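Local coordinates for protein cysteine protease (Xylella fastidiosa, PDB 3OIS) that probably acts as a papain-family cysteine protease, cleaving peptide bonds with a nucleophilic thiol, and binds uridine-5'-diphosphate, at residues A[33-38]-A[124-129]; A[56-61]-A[197-202]; A[76-81]-A[236-241]; A[193-198]-A[242-247]. All blocks are in the same frame, centred on the assembly; numbering follows the deposited sequence.

Interaction 1: residues A[33-38]-A[124-129]. With UDP (uridine-5'-diphosphate), chain E.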
# COMPACT_ATOMS: atom_id res chain seq x y z
N TYR A 33 -6.75 6.16 -5.26
CA TYR A 33 -5.97 5.04 -5.80
C TYR A 33 -4.49 5.43 -5.82
O TYR A 33 -3.98 5.92 -4.80
CB TYR A 33 -6.45 4.66 -7.20
CG TYR A 33 -7.88 4.25 -7.25
CD1 TYR A 33 -8.41 3.39 -6.26
CD2 TYR A 33 -8.70 4.58 -8.37
CE1 TYR A 33 -9.72 3.02 -6.31
CE2 TYR A 33 -10.06 4.16 -8.42
CZ TYR A 33 -10.55 3.40 -7.40
OH TYR A 33 -11.90 3.01 -7.47
N GLY A 34 -3.78 5.15 -6.91
CA GLY A 34 -2.40 5.61 -6.95
C GLY A 34 -1.31 4.60 -7.26
O GLY A 34 -0.10 4.92 -7.18
N TYR A 35 -1.67 3.35 -7.49
CA TYR A 35 -0.66 2.34 -7.77
C TYR A 35 -0.36 2.31 -9.29
O TYR A 35 -1.26 2.23 -10.09
CB TYR A 35 -1.24 0.98 -7.34
CG TYR A 35 -0.61 -0.26 -7.96
CD1 TYR A 35 0.74 -0.64 -7.70
CD2 TYR A 35 -1.35 -1.05 -8.83
CE1 TYR A 35 1.31 -1.84 -8.28
CE2 TYR A 35 -0.78 -2.24 -9.41
CZ TYR A 35 0.54 -2.60 -9.14
OH TYR A 35 1.04 -3.82 -9.71
N ILE A 36 0.92 2.35 -9.62
CA ILE A 36 1.38 2.12 -11.01
C ILE A 36 2.21 0.85 -10.94
O ILE A 36 3.02 0.71 -10.00
CB ILE A 36 2.36 3.25 -11.39
CG1 ILE A 36 1.78 4.74 -11.34
CG2 ILE A 36 2.89 2.92 -12.89
CD1 ILE A 36 2.93 5.98 -11.47
N PRO A 37 2.02 -0.12 -11.86
CA PRO A 37 2.82 -1.33 -11.80
C PRO A 37 4.31 -1.04 -11.79
O PRO A 37 4.80 -0.17 -12.49
CB PRO A 37 2.39 -2.08 -13.08
CG PRO A 37 0.95 -1.56 -13.31
CD PRO A 37 1.15 -0.07 -13.05
N ASP A 38 5.07 -1.84 -11.02
CA ASP A 38 6.51 -1.66 -10.92
C ASP A 38 7.13 -2.00 -12.29
O ASP A 38 6.83 -3.04 -12.85
CB ASP A 38 7.15 -2.73 -9.99
CG ASP A 38 7.06 -2.43 -8.51
OD1 ASP A 38 6.69 -1.30 -8.12
OD2 ASP A 38 7.49 -3.35 -7.73
N ALA A 124 2.31 6.27 -7.89
CA ALA A 124 3.67 5.81 -7.71
C ALA A 124 3.76 4.28 -7.80
O ALA A 124 2.74 3.56 -7.61
CB ALA A 124 4.19 6.33 -6.28
N MET A 125 4.97 3.79 -8.07
CA MET A 125 5.26 2.37 -8.02
C MET A 125 5.63 2.05 -6.58
O MET A 125 6.32 2.82 -5.90
CB MET A 125 6.45 2.04 -8.94
CG MET A 125 6.12 2.32 -10.41
SD MET A 125 7.72 2.02 -11.33
CE MET A 125 7.07 2.31 -13.00
N ILE A 126 5.12 0.93 -6.10
CA ILE A 126 5.54 0.39 -4.77
C ILE A 126 7.04 0.34 -4.60
O ILE A 126 7.59 0.80 -3.55
CB ILE A 126 4.92 -0.99 -4.51
CG1 ILE A 126 3.39 -0.76 -4.52
CG2 ILE A 126 5.41 -1.50 -3.09
CD1 ILE A 126 2.67 -2.07 -4.53
N ARG A 127 7.72 -0.09 -5.66
CA ARG A 127 9.15 -0.25 -5.55
C ARG A 127 9.84 1.10 -5.28
O ARG A 127 10.92 1.16 -4.64
CB ARG A 127 9.75 -0.92 -6.78
CG ARG A 127 9.81 0.01 -8.07
CD ARG A 127 10.47 -0.68 -9.33
NE ARG A 127 11.72 -1.11 -8.82
CZ ARG A 127 12.13 -2.38 -8.69
NH1 ARG A 127 11.54 -3.42 -9.34
NH2 ARG A 127 13.24 -2.58 -7.97
N ASP A 128 9.23 2.19 -5.72
CA ASP A 128 9.81 3.51 -5.51
C ASP A 128 9.51 4.04 -4.07
O ASP A 128 10.36 4.63 -3.44
CB ASP A 128 9.25 4.52 -6.53
CG ASP A 128 9.82 4.26 -7.91
OD1 ASP A 128 10.88 3.56 -8.00
OD2 ASP A 128 9.23 4.76 -8.90
N GLY A 129 8.32 3.71 -3.56
CA GLY A 129 8.04 3.99 -2.13
C GLY A 129 9.05 3.22 -1.27
O GLY A 129 9.52 3.74 -0.28
N1 UDP E . 17.37 -4.62 -3.87
C2 UDP E . 16.35 -5.36 -3.33
N3 UDP E . 16.23 -5.40 -1.95
C4 UDP E . 17.09 -4.73 -1.15
C5 UDP E . 18.16 -3.99 -1.68
C6 UDP E . 18.20 -3.87 -3.08
O2 UDP E . 15.56 -5.96 -4.00
O4 UDP E . 16.95 -4.91 0.11
C1' UDP E . 17.52 -4.71 -5.36
C2' UDP E . 16.48 -3.94 -6.15
O2' UDP E . 16.36 -4.64 -7.38
C3' UDP E . 17.21 -2.68 -6.34
C4' UDP E . 18.64 -3.17 -6.66
O4' UDP E . 18.84 -4.29 -5.76
O3' UDP E . 16.66 -2.05 -7.50
C5' UDP E . 19.66 -2.05 -6.47
O5' UDP E . 19.61 -1.68 -5.09
PA UDP E . 20.69 -0.86 -4.38
O1A UDP E . 20.24 -0.26 -3.10
O2A UDP E . 21.98 -1.62 -4.32
O3A UDP E . 20.85 0.32 -5.49
PB UDP E . 21.55 1.78 -5.51
O1B UDP E . 22.42 1.81 -6.68
O2B UDP E . 20.43 2.68 -5.54
O3B UDP E . 22.36 2.06 -4.28
O HOH W 1 4.12 -0.78 -7.96
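Gly34 and Ile36 hold Ala124 between them as a short parallel strand pair: Ala124 N donates to Gly34 O at 2.9 Å, and Ile36 N to Ala124 O at 3.0 Å. Farther along, Ile36 CB lies 4.0 Å from Met125 CG. Tyr35, whose hydroxyl is held by Asp282, meets Ile126 obliquely with its ring, Tyr35 CD1 lying 4.0 Å from Ile126 CD1. Met125 then becomes the N-cap residue of helix 126-135, and the opening turn shows how a helix start can be served by a carboxylate from a distant part of the chain. Asp38 OD1 takes Arg127 N at 2.9 Å, on its syn side and 22° out of the carboxylate plane. A water accepts from Ile126 N at 2.7 Å and donates to Ile36 O and Asp38 OD1. Asp38 OD2 turns to Arg186 and Trp284. With CG wedged between N and C (chi1 74°), the Arg127 chain runs beside the Asp38 carboxylate, CB 3.4 Å from OD1, and bends on toward Asp44 and Ile39 O. Its NH2 ends 3.5 Å from O3' of uridine-5'-diphosphate, in whose pocket Asp41, Asp44 and Lys131 also take part.

Interaction 2: residues A[56-61]-A[197-202]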
# COMPACT_ATOMS: atom_id res chain seq x y z
N ALA A 56 3.49 -26.55 6.71
CA ALA A 56 2.62 -26.57 7.86
C ALA A 56 1.91 -25.24 8.10
O ALA A 56 2.00 -24.65 9.18
CB ALA A 56 3.40 -27.00 9.13
N LEU A 57 1.17 -24.79 7.09
CA LEU A 57 0.43 -23.52 7.20
C LEU A 57 -0.82 -23.65 8.04
O LEU A 57 -1.59 -24.61 7.88
CB LEU A 57 0.04 -22.99 5.79
CG LEU A 57 1.20 -22.72 4.87
CD1 LEU A 57 0.80 -22.60 3.39
CD2 LEU A 57 1.93 -21.47 5.38
N PRO A 58 -1.04 -22.68 8.94
CA PRO A 58 -2.27 -22.71 9.72
C PRO A 58 -3.47 -22.37 8.85
O PRO A 58 -3.32 -21.80 7.73
CB PRO A 58 -2.05 -21.62 10.75
CG PRO A 58 -1.21 -20.64 10.03
CD PRO A 58 -0.26 -21.47 9.17
N PRO A 59 -4.68 -22.75 9.33
CA PRO A 59 -5.85 -22.42 8.54
C PRO A 59 -6.20 -20.93 8.51
O PRO A 59 -6.97 -20.54 7.63
CB PRO A 59 -6.96 -23.24 9.20
CG PRO A 59 -6.51 -23.36 10.61
CD PRO A 59 -5.03 -23.48 10.57
N LYS A 60 -5.75 -20.15 9.49
CA LYS A 60 -6.19 -18.76 9.64
C LYS A 60 -5.06 -17.95 10.30
O LYS A 60 -4.39 -18.39 11.30
CB LYS A 60 -7.54 -18.66 10.42
CG LYS A 60 -7.93 -17.16 10.78
CD LYS A 60 -9.23 -17.08 11.64
CE LYS A 60 -9.64 -15.60 11.85
NZ LYS A 60 -10.40 -15.09 10.62
N VAL A 61 -4.76 -16.80 9.70
CA VAL A 61 -3.83 -15.82 10.30
C VAL A 61 -4.50 -14.47 10.39
O VAL A 61 -5.14 -14.01 9.44
CB VAL A 61 -2.55 -15.75 9.49
CG1 VAL A 61 -1.61 -14.61 9.99
CG2 VAL A 61 -1.82 -17.07 9.45
N CYS A 197 4.23 -16.07 4.39
CA CYS A 197 4.69 -14.74 4.82
C CYS A 197 3.87 -14.30 6.07
O CYS A 197 4.43 -13.88 7.11
CB CYS A 197 4.51 -13.74 3.66
SG CYS A 197 5.25 -12.13 3.95
N LEU A 198 2.54 -14.38 5.93
CA LEU A 198 1.67 -13.95 7.03
C LEU A 198 1.83 -14.88 8.26
O LEU A 198 1.71 -14.41 9.41
CB LEU A 198 0.23 -13.94 6.53
CG LEU A 198 -0.06 -12.86 5.45
CD1 LEU A 198 -1.40 -13.28 4.74
CD2 LEU A 198 -0.11 -11.44 6.08
N ALA A 199 2.00 -16.16 7.98
CA ALA A 199 2.16 -17.15 9.06
C ALA A 199 3.33 -16.91 10.03
O ALA A 199 3.25 -17.32 11.25
CB ALA A 199 2.25 -18.53 8.51
N VAL A 200 4.39 -16.31 9.56
CA VAL A 200 5.51 -16.03 10.41
C VAL A 200 5.37 -14.64 11.00
O VAL A 200 6.30 -14.12 11.64
CB VAL A 200 6.89 -16.24 9.75
CG1 VAL A 200 7.04 -17.66 9.16
CG2 VAL A 200 7.12 -15.20 8.60
N GLY A 201 4.24 -13.99 10.71
CA GLY A 201 3.97 -12.65 11.29
C GLY A 201 4.38 -11.43 10.48
O GLY A 201 4.45 -10.31 11.04
N SER A 202 4.59 -11.63 9.19
CA SER A 202 4.96 -10.51 8.31
C SER A 202 3.81 -10.12 7.33
O SER A 202 3.39 -10.89 6.54
CB SER A 202 6.20 -10.88 7.49
OG SER A 202 7.28 -11.20 8.32
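Ala199 meets a hollow formed by Leu57, Pro58 and Val61, and the fit is a small example of how a single methyl can seat the end of a helix. The bump is Ala199 CB. Pro58 comes closest to it among side chains, its ring atom CD standing 3.9 Å from Ala199 CB; Leu57 CD2 is 4.3 Å from the same methyl, and Val61 CG2 approaches Ala199 CB to 4.4 Å. Val61 supplies the complementary shape from the strand. Its two methyls fork over the peptide that joins Leu198 to Ala199: chi1 of 173° sends CG1 to Leu198, where it lies 3.4 Å from Leu198 O and 4.0 Å from Leu198 CB, while CG2 rests 4.0 Å from Ala199 CA. Just past this point helix 191-199 ends in a Schellman motif. Gly201 takes positive phi, Gly201 N bonds back to Leu198 O, and Ser202 N bonds to Cys197 O at 3.1 Å, so the carbonyl under the Val61 methyl is already engaged from within its own helix. Strand 60-62 is an edge partner of strand 233-245, Val61 pairing with Tyr244, and Leu57 continues the apolar surface over Lys195 and Ala196. This joins the helix end to the margin of the antiparallel sheet, away from the nucleotide site. No hydrogen bond crosses between 56-61 and 197-202; with methyls and a proline ring doing the touching, the contact probably rests on complementary shape and van der Waals packing, not on directional bonds.

Interaction 3: residues A[76-81]-A[236-241]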
# COMPACT_ATOMS: atom_id res chain seq x y z
N GLY A 76 -3.59 10.37 -4.82
CA GLY A 76 -3.18 9.03 -5.31
C GLY A 76 -2.05 8.42 -4.50
O GLY A 76 -1.01 7.96 -5.06
N SER A 77 -2.24 8.47 -3.16
CA SER A 77 -1.17 8.16 -2.26
C SER A 77 -1.26 6.75 -1.71
O SER A 77 -0.67 6.47 -0.65
CB SER A 77 -1.14 9.25 -1.15
OG SER A 77 -2.37 9.17 -0.44
N CYS A 78 -1.98 5.86 -2.39
CA CYS A 78 -2.22 4.51 -1.79
C CYS A 78 -0.90 3.78 -1.49
O CYS A 78 -0.81 3.10 -0.42
CB CYS A 78 -3.09 3.55 -2.65
SG CYS A 78 -2.33 3.27 -4.30
N THR A 79 0.11 3.87 -2.39
CA THR A 79 1.36 3.18 -2.11
C THR A 79 1.94 3.72 -0.80
O THR A 79 2.47 2.92 -0.02
CB THR A 79 2.38 3.23 -3.24
OG1 THR A 79 2.82 4.59 -3.41
CG2 THR A 79 1.74 2.72 -4.52
N ALA A 80 1.89 5.04 -0.52
CA ALA A 80 2.48 5.59 0.71
C ALA A 80 1.67 5.19 1.92
O ALA A 80 2.23 5.08 3.07
CB ALA A 80 2.46 7.05 0.61
N ASN A 81 0.36 5.04 1.73
CA ASN A 81 -0.53 4.59 2.83
C ASN A 81 -0.29 3.14 3.23
O ASN A 81 -0.16 2.82 4.45
CB ASN A 81 -2.01 4.81 2.51
CG ASN A 81 -2.42 6.25 2.65
OD1 ASN A 81 -1.98 7.15 1.85
ND2 ASN A 81 -3.22 6.51 3.64
N GLY A 236 -5.80 1.42 -10.33
CA GLY A 236 -4.79 0.61 -9.69
C GLY A 236 -4.66 1.04 -8.23
O GLY A 236 -4.42 2.22 -7.99
N HIS A 237 -4.79 0.07 -7.32
CA HIS A 237 -4.74 0.38 -5.88
C HIS A 237 -3.65 -0.44 -5.23
O HIS A 237 -3.22 -1.43 -5.82
CB HIS A 237 -6.10 0.14 -5.20
CG HIS A 237 -6.24 0.87 -3.91
ND1 HIS A 237 -6.95 0.40 -2.81
CD2 HIS A 237 -5.77 2.08 -3.56
CE1 HIS A 237 -6.90 1.30 -1.85
NE2 HIS A 237 -6.18 2.32 -2.27
N ALA A 238 -3.22 -0.04 -4.02
CA ALA A 238 -2.20 -0.84 -3.28
C ALA A 238 -2.58 -0.77 -1.83
O ALA A 238 -3.07 0.28 -1.36
CB ALA A 238 -0.81 -0.30 -3.50
N VAL A 239 -2.42 -1.94 -1.17
CA VAL A 239 -2.86 -2.04 0.26
C VAL A 239 -1.88 -2.91 1.00
O VAL A 239 -0.98 -3.52 0.43
CB VAL A 239 -4.27 -2.72 0.32
CG1 VAL A 239 -5.31 -1.83 -0.36
CG2 VAL A 239 -4.24 -4.07 -0.38
N LEU A 240 -2.02 -2.92 2.33
CA LEU A 240 -1.28 -3.87 3.19
C LEU A 240 -2.19 -5.10 3.45
O LEU A 240 -3.36 -4.95 3.87
CB LEU A 240 -0.94 -3.18 4.53
CG LEU A 240 -0.05 -4.06 5.46
CD1 LEU A 240 1.43 -3.96 4.96
CD2 LEU A 240 -0.19 -3.51 6.92
N CYS A 241 -1.67 -6.32 3.23
CA CYS A 241 -2.42 -7.51 3.57
C CYS A 241 -2.03 -8.01 4.96
O CYS A 241 -0.88 -8.08 5.29
CB CYS A 241 -2.07 -8.60 2.52
SG CYS A 241 -2.95 -10.16 2.85
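Cys78 faces Ala238 and His237 at the centre of a papain-type fold, where the N-terminal end of helix 78-93 abuts the long strand 233-245. A cysteine at this helix start and a histidine on the facing strand are consistent with the catalytic pair of papain-family proteases; His237 is further stacked on Trp257 and flanked by Asn255 and Gln72. The Cys78 side chain can be followed outward as a worked case. CB leaves the first turn of the helix in the direction of the strand. SG is then placed between the backbone N and carbonyl carbon (chi1 59°), which leans it back toward the Gly236 end of the strand. There the sulfur sits 4.7 Å from the centroid of the His237 ring, 64° off its normal, an oblique approach. On its other contacts it meets the strand itself, with Ala238 CB 4.0 Å from Cys78 SG. At the next residue, Thr79 presents its methyl and directs its hydroxyl to Glu111 of helix 104-114. Thr79 CG2 is 4.1 Å from Ala238 CB, so that the alanine methyl is shared by both helix residues. The sulfur's nearest atom on Ala238 is the backbone nitrogen, with Cys78 SG and Ala238 N separated by 3.4 Å.

Interaction 4: residues A[193-198]-A[242-247]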
# COMPACT_ATOMS: atom_id res chain seq x y z
N HIS A 193 2.90 -19.09 -0.61
CA HIS A 193 3.96 -18.15 -0.25
C HIS A 193 3.40 -16.92 0.46
O HIS A 193 3.98 -16.49 1.42
CB HIS A 193 4.75 -17.72 -1.45
CG HIS A 193 5.70 -18.77 -1.93
ND1 HIS A 193 7.04 -18.53 -2.07
CD2 HIS A 193 5.49 -20.07 -2.26
CE1 HIS A 193 7.64 -19.64 -2.47
NE2 HIS A 193 6.72 -20.59 -2.61
N LEU A 194 2.26 -16.42 -0.03
CA LEU A 194 1.57 -15.32 0.66
C LEU A 194 1.13 -15.78 2.05
O LEU A 194 1.22 -15.02 3.01
CB LEU A 194 0.35 -14.80 -0.10
CG LEU A 194 0.66 -14.42 -1.57
CD1 LEU A 194 -0.67 -13.95 -2.34
CD2 LEU A 194 1.70 -13.32 -1.58
N LYS A 195 0.65 -17.02 2.14
CA LYS A 195 0.21 -17.47 3.48
C LYS A 195 1.43 -17.62 4.39
O LYS A 195 1.36 -17.28 5.58
CB LYS A 195 -0.61 -18.77 3.43
CG LYS A 195 -2.00 -18.75 2.75
CD LYS A 195 -2.51 -20.24 2.66
CE LYS A 195 -3.96 -20.24 2.27
NZ LYS A 195 -4.45 -21.67 2.18
N ALA A 196 2.54 -18.16 3.88
CA ALA A 196 3.72 -18.42 4.71
C ALA A 196 4.28 -17.11 5.24
O ALA A 196 4.75 -17.05 6.39
CB ALA A 196 4.76 -19.10 3.92
N CYS A 197 4.23 -16.07 4.39
CA CYS A 197 4.69 -14.74 4.82
C CYS A 197 3.87 -14.30 6.07
O CYS A 197 4.43 -13.88 7.11
CB CYS A 197 4.51 -13.74 3.66
SG CYS A 197 5.25 -12.13 3.95
N LEU A 198 2.54 -14.38 5.93
CA LEU A 198 1.67 -13.95 7.03
C LEU A 198 1.83 -14.88 8.26
O LEU A 198 1.71 -14.41 9.41
CB LEU A 198 0.23 -13.94 6.53
CG LEU A 198 -0.06 -12.86 5.45
CD1 LEU A 198 -1.40 -13.28 4.74
CD2 LEU A 198 -0.11 -11.44 6.08
N VAL A 242 -3.02 -8.35 5.77
CA VAL A 242 -2.68 -8.65 7.18
C VAL A 242 -3.16 -9.97 7.61
O VAL A 242 -3.10 -10.28 8.81
CB VAL A 242 -3.36 -7.55 8.15
CG1 VAL A 242 -2.77 -6.14 7.85
CG2 VAL A 242 -4.91 -7.49 8.00
N GLY A 243 -3.62 -10.82 6.72
CA GLY A 243 -4.16 -12.12 7.19
C GLY A 243 -4.90 -12.89 6.14
O GLY A 243 -4.99 -12.50 4.98
N TYR A 244 -5.32 -14.12 6.49
CA TYR A 244 -6.14 -14.93 5.59
C TYR A 244 -7.03 -15.90 6.38
O TYR A 244 -6.78 -16.09 7.56
CB TYR A 244 -5.25 -15.75 4.63
CG TYR A 244 -4.32 -16.78 5.30
CD1 TYR A 244 -2.99 -16.51 5.60
CD2 TYR A 244 -4.82 -18.04 5.56
CE1 TYR A 244 -2.16 -17.49 6.18
CE2 TYR A 244 -4.02 -19.02 6.11
CZ TYR A 244 -2.70 -18.75 6.39
OH TYR A 244 -1.89 -19.75 6.95
N ASP A 245 -8.04 -16.44 5.73
CA ASP A 245 -8.94 -17.36 6.43
C ASP A 245 -9.34 -18.42 5.45
O ASP A 245 -10.16 -18.16 4.54
CB ASP A 245 -10.15 -16.64 7.06
CG ASP A 245 -10.87 -17.54 8.08
OD1 ASP A 245 -10.67 -18.76 8.00
OD2 ASP A 245 -11.53 -17.04 9.00
N ASP A 246 -8.78 -19.63 5.62
CA ASP A 246 -9.23 -20.78 4.77
C ASP A 246 -10.72 -21.07 4.87
O ASP A 246 -11.25 -21.65 3.91
CB ASP A 246 -8.48 -22.08 5.08
CG ASP A 246 -7.08 -22.09 4.57
OD1 ASP A 246 -6.69 -21.18 3.76
OD2 ASP A 246 -6.33 -22.99 4.98
N GLU A 247 -11.39 -20.69 5.98
CA GLU A 247 -12.82 -20.98 6.15
C GLU A 247 -13.62 -20.31 5.04
O GLU A 247 -14.59 -20.88 4.51
CB GLU A 247 -13.29 -20.51 7.53
CG GLU A 247 -14.78 -20.81 7.93
CD GLU A 247 -15.08 -22.31 8.05
OE1 GLU A 247 -14.29 -23.05 8.70
OE2 GLU A 247 -16.13 -22.73 7.48
O HOH W 2 -3.71 -22.89 5.21
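Lys195 lies across the face of Tyr244, and the pair illustrates how one long side chain can serve an apolar interior and a charged rim at once. The tight part is the aliphatic stem. Lys195 CG stands over the ring centre, 3.6 Å from the Tyr244 centroid and 9° off its normal, a CH-pi contact, while Lys195 CB comes within 3.4 Å of Tyr244 CE1. The lysine chain and the tyrosine side chain run at roughly a right angle to each other. Leu198 fills in at the ring edge, its CD1 near the ring plane and 3.7 Å from Tyr244 CD1, and its other methyl covers the strand backbone, Leu198 CD2 to Gly243 N being 3.6 Å. That buried Gly243 N has no hydrogen-bond partner in the model. Toward the solvent side the chemistry changes. The lysine stays extended beyond CG, carrying NZ past the ring to Asp246, where Lys195 NZ and Asp246 OD1 form a salt bridge of 2.8 Å on the syn side of the carboxylate. A water donates to Asp246 OD2 at 2.6 Å and accepts only weakly from Lys195 NZ. Asp245 OD1 closes an Asx turn with Glu247 N, shaping the bend by which the chain leaves the strand. The axes of helix 193-198 and strand 242-245 approach to 8.5 Å, with 122° between their N-to-C directions. Around them, Phe251 of strand 250-254 touches Lys195 and Leu198, Tyr271 of helix 271-274 bonds to Asp246 OD1, and Pro58, just before strand 60-62, receives the Tyr244 hydroxyl.

The four contacts form two groups. Interactions 1 and 3, centres about 8 Å apart, lie near the middle of the chain and touch through backbone bonds, probably Tyr35 N to Gly236 O and Cys78 N to Tyr33 O. Interactions 2 and 4, centres about 5 Å apart, share Cys197 and Leu198 of helix 191-199; their centres lie 19 to 26 Å from those of interactions 1 and 3. Strand 233-245 connects the groups, carrying 236-241 straight into 242-247. Segments 33-38, 56-61 and 76-81 open interactions 1, 2 and 3 in that order before 124-129 closes the first. Distant sequence thus ties helices 78-93 and 126-135, the latter carrying part of the nucleotide pocket, to the antiparallel sheet.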